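Local coordinates for protein enoyl-CoA hydratase (Mycobacterium avium subsp. paratuberculosis, PDB 4LK5) that probably adds water across the double bond of enoyl-CoA thioesters, or works on a related acyl-CoA substrate, at residues Pro272-Val275 with Glu276-Ala280; Ala141-Gly144 with Val145-Ala148; Asp255-Leu258 with Gln259-Asp263. All blocks are in the same frame, centred on the assembly; numbering follows the deposited sequence.

Contact 1: residues Pro272-Val275 with Glu276-Ala280; sequences PDFV and EGATA
T279 turns OG1 beside its own backbone N (chi1 -54°), bringing the hydroxyl back over the preceding turn of helix 272-282, while V275 sends CG1 round beside its carbonyl carbon (chi1 165°) and runs alongside T279 in the same direction. The carbonyl of V275 is what the pair shares. T279 OG1 donates to V275 O at 2.6 Å from above the carbonyl plane, 42° out of it, and T279 N reaches V275 O at 2.9 Å in the regular helical bond. One oxygen is thus gripped by two donors of a single residue, and V275 CG1 flanks the hydroxyl, 3.7 Å from T279 OG1. Another line of the helix is apolar: F274 CE1 lies obliquely 4.4 Å from A278 CB, a loose touch. E276 N bonds almost straight to P272 O at 3.2 Å, but the E276 chain bends at its second torsion and leads away from the turn, and OE2 accepts from N288 N, just as D273 OD1 takes T290 N. P235 of the second subunit packs on D273. The chemistry implies a division of labour: the threonine hydroxyl is satisfied within the helix, whereas the two carboxylates accept from backbone N-H groups of the C-terminal tail, fastening it along this last helix.

Contact 2: residues Ala141-Gly144 with Val145-Ala148; sequences AGVG and VSIA
A141, the last residue of strand 139-141, meets the coming helix through its backbone, with A141 N 3.7 Å from V145 CG2. Its carbonyl closes the first turn, A141 O accepting from G144 N at 3.0 Å. G142 follows at the N-cap position with a positive phi of 50°, a conformation that glycine adopts readily. Its oxygen is shared: V145 N donates to G142 O at 2.8 Å from well above the carbonyl plane, whereas S146 N is a weak second donor to G142 O at 3.4 Å. V145 CB and CG2 also lie close to this oxygen. This strand-to-helix turn belongs to the crotonase fold, where the N-terminus of the corresponding helix supplies a peptide N-H to the oxyanion hole that holds the thioester carbonyl; helix 143-150 is consistent with that role. V143, one residue on, packs its side chain on D174 and on I118 of helix 113-127. V143 O receives I147 N at 2.9 Å and is also shielded by aliphatic carbon: I147 keeps CG1 beside its backbone N (chi1 -75°), turning that branch toward V143 O, and CD1 at its end lies 3.2 Å from V143 O. The same methyl only grazes the valine, I147 CD1 standing 4.4 Å from V143 CB. S146 puts OG past the V143 backbone to bond the carbonyl oxygen of D174. At G144, where no side chain intervenes, A141 O can come in close, and G144 O accepts a nearly straight bond from A148 N at 3.1 Å.

Contact 3: residues Asp255-Leu258 with Gln259-Asp263; sequences DPAL and QREFD
The guanidinium of R260 lies against the peptide that joins P256 to A257. One face takes P256 O, which sits 3.6 Å above the plane and is displaced toward the rim, and P256 C lies over a face as well. At the ends of the group, R260 NH2 comes to 3.4 Å from P256 CB, while R260 NH1 stands 3.5 Å from A257 CA, with A257 N oblique to the plane. CG beside its own backbone N (chi1 -80°) sends the arginine chain back toward the preceding turn, and a bend at the third torsion turns the guanidinium. P256 O therefore has the arginine chain running past it in addition to its regular bond from R260 N at 3.0 Å. A248 of the second subunit packs on R260, which puts this side of the helix beside a subunit boundary. Another flat group, the carboxylate of E261, faces the interior. E261 CG passes 3.1 Å from A257 O, the acceptor of E261 N, and the chain runs on extended. L258 crosses it obliquely, its CD2 3.9 Å from E261 OE1. In this crotonase-fold subunit, E261 ties helix 254-269 to the start of helix 177-185: OE1 accepts from G176 N and OE2 bonds with S178 OG, and the N-terminal end of that helix would probably favour the charged form of the carboxylate. On the outer side, the Q259 chain bends at its second torsion, and Q259 NE2 makes weak bonds to both carboxylate oxygens of D263. The F262 ring leads off instead to I115 and L116 on helix 113-127, and D255 forms a salt bridge to R123 of that helix.

In the fold
From the N terminus, contact 2 comes first, where strand 139-141 turns into helix 143-150, its centre about 3 Å from the centre of the chain. Contact 3 follows in helix 254-269, and contact 1 in the next helix, 272-282. Each is a turn within continuous chain, so none closes a long loop, and the three run in series without nesting or crossing. Contacts 2 and 3 come nearest, about 6 Å between nearest atoms, and both send side chains to helix 113-127. Contact 1 stands farther out, its centre about 23 Å from the centre of the chain, and joins the final helix to the C-terminal tail. Contacts 1 and 3 each touch the second subunit, whereas contact 2 stays inside its own.

Contact 1: residues Pro272-Val275 with Glu276-Ala280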
loop_
_atom_site.group_PDB
_atom_site.type_symbol
_atom_site.label_atom_id
_atom_site.label_comp_id
_atom_site.label_asym_id
_atom_site.label_seq_id
_atom_site.Cartn_x
_atom_site.Cartn_y
_atom_site.Cartn_z
ATOM N N PRO C 272 28.795 -17.608 6.659
ATOM C CA PRO C 272 29.757 -17.608 5.563
ATOM C C PRO C 272 29.318 -16.833 4.318
ATOM O O PRO C 272 30.180 -16.339 3.592
ATOM C CB PRO C 272 29.933 -19.102 5.216
ATOM C CG PRO C 272 29.341 -19.864 6.325
ATOM C CD PRO C 272 28.364 -18.973 7.021
ATOM N N ASP C 273 28.005 -16.731 4.071
ATOM C CA ASP C 273 27.486 -15.992 2.900
ATOM C C ASP C 273 27.762 -14.484 3.008
ATOM O O ASP C 273 27.952 -13.833 1.996
ATOM C CB ASP C 273 25.980 -16.265 2.663
ATOM C CG ASP C 273 25.708 -17.524 1.790
ATOM O OD1 ASP C 273 26.575 -18.411 1.671
ATOM O OD2 ASP C 273 24.610 -17.636 1.203
ATOM N N PHE C 274 27.808 -13.928 4.223
ATOM C CA PHE C 274 28.074 -12.490 4.410
ATOM C C PHE C 274 29.508 -12.132 4.002
ATOM O O PHE C 274 29.726 -11.209 3.189
ATOM C CB PHE C 274 27.819 -12.066 5.864
ATOM C CG PHE C 274 28.250 -10.652 6.179
ATOM C CD1 PHE C 274 27.742 -9.580 5.456
ATOM C CD2 PHE C 274 29.175 -10.397 7.194
ATOM C CE1 PHE C 274 28.149 -8.277 5.734
ATOM C CE2 PHE C 274 29.593 -9.102 7.475
ATOM C CZ PHE C 274 29.069 -8.033 6.748
ATOM N N VAL C 275 30.484 -12.871 4.548
ATOM C CA VAL C 275 31.911 -12.683 4.183
ATOM C C VAL C 275 32.086 -12.826 2.657
ATOM O O VAL C 275 32.671 -11.956 1.992
ATOM C CB VAL C 275 32.835 -13.638 4.975
ATOM C CG1 VAL C 275 34.222 -13.696 4.351
ATOM C CG2 VAL C 275 32.911 -13.219 6.445
ATOM N N GLU C 276 31.531 -13.886 2.090
ATOM C CA GLU C 276 31.535 -14.012 0.633
ATOM C C GLU C 276 30.966 -12.774 -0.072
ATOM O O GLU C 276 31.488 -12.329 -1.084
ATOM C CB GLU C 276 30.772 -15.272 0.206
ATOM C CG GLU C 276 30.670 -15.509 -1.305
ATOM C CD GLU C 276 32.018 -15.619 -2.025
ATOM O OE1 GLU C 276 33.070 -15.705 -1.357
ATOM O OE2 GLU C 276 32.007 -15.621 -3.280
ATOM N N GLY C 277 29.901 -12.205 0.470
ATOM C CA GLY C 277 29.247 -11.080 -0.194
ATOM C C GLY C 277 30.004 -9.771 -0.094
ATOM O O GLY C 277 30.114 -9.032 -1.064
ATOM N N ALA C 278 30.508 -9.473 1.098
ATOM C CA ALA C 278 31.173 -8.203 1.321
ATOM C C ALA C 278 32.504 -8.230 0.628
ATOM O O ALA C 278 32.890 -7.266 -0.035
ATOM C CB ALA C 278 31.349 -7.926 2.805
ATOM N N THR C 279 33.203 -9.340 0.782
ATOM C CA THR C 279 34.460 -9.539 0.082
ATOM C C THR C 279 34.216 -9.343 -1.414
ATOM O O THR C 279 34.894 -8.556 -2.055
ATOM C CB THR C 279 35.033 -10.953 0.352
ATOM O OG1 THR C 279 35.138 -11.169 1.770
ATOM C CG2 THR C 279 36.401 -11.112 -0.296
ATOM N N ALA C 280 33.229 -10.049 -1.955
ATOM C CA ALA C 280 32.972 -9.996 -3.394
ATOM C C ALA C 280 32.635 -8.592 -3.846
ATOM O O ALA C 280 33.048 -8.180 -4.933
ATOM C CB ALA C 280 31.886 -10.987 -3.816
#

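Contact 2: residues Ala141-Gly144 with Val145-Ala148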
loop_
_atom_site.group_PDB
_atom_site.type_symbol
_atom_site.label_atom_id
_atom_site.label_comp_id
_atom_site.label_asym_id
_atom_site.label_seq_id
_atom_site.Cartn_x
_atom_site.Cartn_y
_atom_site.Cartn_z
ATOM N N ALA C 141 21.498 3.514 -0.349
ATOM C CA ALA C 141 21.635 2.055 -0.411
ATOM C C ALA C 141 21.580 1.426 0.960
ATOM O O ALA C 141 21.971 2.046 1.943
ATOM C CB ALA C 141 22.937 1.694 -1.112
ATOM N N GLY C 142 21.075 0.200 1.030
ATOM C CA GLY C 142 20.905 -0.499 2.323
ATOM C C GLY C 142 20.182 0.332 3.376
ATOM O O GLY C 142 19.173 0.952 3.088
ATOM N N VAL C 143 20.690 0.361 4.610
ATOM C CA VAL C 143 19.990 1.136 5.642
ATOM C C VAL C 143 19.890 2.598 5.345
ATOM O O VAL C 143 19.166 3.285 6.032
ATOM C CB VAL C 143 20.622 1.078 7.050
ATOM C CG1 VAL C 143 20.051 -0.085 7.824
ATOM C CG2 VAL C 143 22.122 1.042 6.986
ATOM N N GLY C 144 20.656 3.101 4.391
ATOM C CA GLY C 144 20.497 4.487 3.987
ATOM C C GLY C 144 19.061 4.670 3.510
ATOM O O GLY C 144 18.383 5.660 3.843
ATOM N N VAL C 145 18.583 3.667 2.776
ATOM C CA VAL C 145 17.239 3.689 2.251
ATOM C C VAL C 145 16.255 3.586 3.397
ATOM O O VAL C 145 15.291 4.349 3.447
ATOM C CB VAL C 145 17.015 2.564 1.234
ATOM C CG1 VAL C 145 15.561 2.470 0.860
ATOM C CG2 VAL C 145 17.859 2.792 -0.013
ATOM N N SER C 146 16.505 2.666 4.332
ATOM C CA SER C 146 15.597 2.494 5.459
ATOM C C SER C 146 15.432 3.788 6.199
ATOM O O SER C 146 14.326 4.166 6.557
ATOM C CB SER C 146 16.083 1.443 6.437
ATOM O OG SER C 146 16.307 0.212 5.778
ATOM N N ILE C 147 16.526 4.486 6.405
ATOM C CA ILE C 147 16.486 5.763 7.115
ATOM C C ILE C 147 15.649 6.787 6.388
ATOM O O ILE C 147 14.802 7.427 6.996
ATOM C CB ILE C 147 17.913 6.258 7.362
ATOM C CG1 ILE C 147 18.490 5.412 8.494
ATOM C CG2 ILE C 147 17.966 7.728 7.697
ATOM C CD1 ILE C 147 19.968 5.265 8.369
ATOM N N ALA C 148 15.877 6.927 5.092
ATOM C CA ALA C 148 15.031 7.776 4.254
ATOM C C ALA C 148 13.576 7.435 4.393
ATOM O O ALA C 148 12.735 8.326 4.586
ATOM C CB ALA C 148 15.412 7.645 2.791
#

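Contact 3: residues Asp255-Leu258 with Gln259-Asp263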
loop_
_atom_site.group_PDB
_atom_site.type_symbol
_atom_site.label_atom_id
_atom_site.label_comp_id
_atom_site.label_asym_id
_atom_site.label_seq_id
_atom_site.Cartn_x
_atom_site.Cartn_y
_atom_site.Cartn_z
ATOM N N ASP C 255 7.689 -2.097 14.855
ATOM C CA ASP C 255 8.328 -2.750 16.005
ATOM C C ASP C 255 8.591 -4.285 15.867
ATOM O O ASP C 255 9.720 -4.763 16.122
ATOM C CB ASP C 255 7.572 -2.447 17.303
ATOM C CG ASP C 255 8.051 -1.136 17.970
ATOM O OD1 ASP C 255 9.162 -0.658 17.625
ATOM O OD2 ASP C 255 7.305 -0.577 18.828
ATOM N N PRO C 256 7.551 -5.048 15.515
ATOM C CA PRO C 256 7.752 -6.452 15.224
ATOM C C PRO C 256 8.784 -6.663 14.116
ATOM O O PRO C 256 9.622 -7.557 14.202
ATOM C CB PRO C 256 6.378 -6.911 14.762
ATOM C CG PRO C 256 5.397 -5.944 15.370
ATOM C CD PRO C 256 6.122 -4.652 15.500
ATOM N N ALA C 257 8.742 -5.836 13.088
ATOM C CA ALA C 257 9.730 -5.945 12.048
ATOM C C ALA C 257 11.121 -5.775 12.608
ATOM O O ALA C 257 11.994 -6.590 12.306
ATOM C CB ALA C 257 9.483 -4.929 10.944
ATOM N N LEU C 258 11.334 -4.738 13.424
ATOM C CA LEU C 258 12.661 -4.449 13.946
ATOM C C LEU C 258 13.186 -5.592 14.770
ATOM O O LEU C 258 14.367 -5.889 14.732
ATOM C CB LEU C 258 12.678 -3.195 14.791
ATOM C CG LEU C 258 12.435 -1.957 13.955
ATOM C CD1 LEU C 258 12.120 -0.787 14.885
ATOM C CD2 LEU C 258 13.571 -1.648 13.004
ATOM N N GLN C 259 12.298 -6.250 15.484
ATOM C CA GLN C 259 12.669 -7.401 16.273
ATOM C C GLN C 259 13.098 -8.532 15.361
ATOM O O GLN C 259 14.151 -9.137 15.582
ATOM C CB GLN C 259 11.471 -7.832 17.130
ATOM C CG GLN C 259 11.769 -8.967 18.092
ATOM C CD GLN C 259 12.981 -8.683 19.002
ATOM O OE1 GLN C 259 12.932 -7.777 19.842
ATOM N NE2 GLN C 259 14.073 -9.464 18.832
ATOM N N ARG C 260 12.298 -8.819 14.323
ATOM C CA ARG C 260 12.570 -9.965 13.446
ATOM C C ARG C 260 13.874 -9.768 12.762
ATOM O O ARG C 260 14.573 -10.713 12.530
ATOM C CB ARG C 260 11.583 -10.110 12.314
ATOM C CG ARG C 260 10.269 -10.750 12.643
ATOM C CD ARG C 260 9.286 -10.509 11.516
ATOM N NE ARG C 260 7.972 -10.425 12.120
ATOM C CZ ARG C 260 7.099 -9.427 12.010
ATOM N NH1 ARG C 260 7.290 -8.339 11.239
ATOM N NH2 ARG C 260 5.977 -9.564 12.679
ATOM N N GLU C 261 14.135 -8.526 12.371
ATOM C CA GLU C 261 15.321 -8.143 11.612
ATOM C C GLU C 261 16.575 -8.353 12.463
ATOM O O GLU C 261 17.544 -8.929 11.974
ATOM C CB GLU C 261 15.190 -6.679 11.095
ATOM C CG GLU C 261 14.123 -6.540 9.990
ATOM C CD GLU C 261 13.724 -5.105 9.561
ATOM O OE1 GLU C 261 14.314 -4.082 10.042
ATOM O OE2 GLU C 261 12.799 -5.019 8.696
ATOM N N PHE C 262 16.515 -7.933 13.734
ATOM C CA PHE C 262 17.539 -8.247 14.734
ATOM C C PHE C 262 17.865 -9.751 14.870
ATOM O O PHE C 262 19.011 -10.141 14.682
ATOM C CB PHE C 262 17.151 -7.715 16.095
ATOM C CG PHE C 262 18.166 -8.027 17.139
ATOM C CD1 PHE C 262 19.387 -7.378 17.136
ATOM C CD2 PHE C 262 17.927 -9.003 18.096
ATOM C CE1 PHE C 262 20.341 -7.681 18.081
ATOM C CE2 PHE C 262 18.882 -9.303 19.057
ATOM C CZ PHE C 262 20.091 -8.642 19.041
ATOM N N ASP C 263 16.865 -10.579 15.173
ATOM C CA ASP C 263 17.044 -12.050 15.233
ATOM C C ASP C 263 17.524 -12.680 13.930
ATOM O O ASP C 263 18.171 -13.698 13.926
ATOM C CB ASP C 263 15.733 -12.756 15.583
ATOM C CG ASP C 263 15.149 -12.322 16.927
ATOM O OD1 ASP C 263 15.888 -11.905 17.851
ATOM O OD2 ASP C 263 13.921 -12.398 17.050
#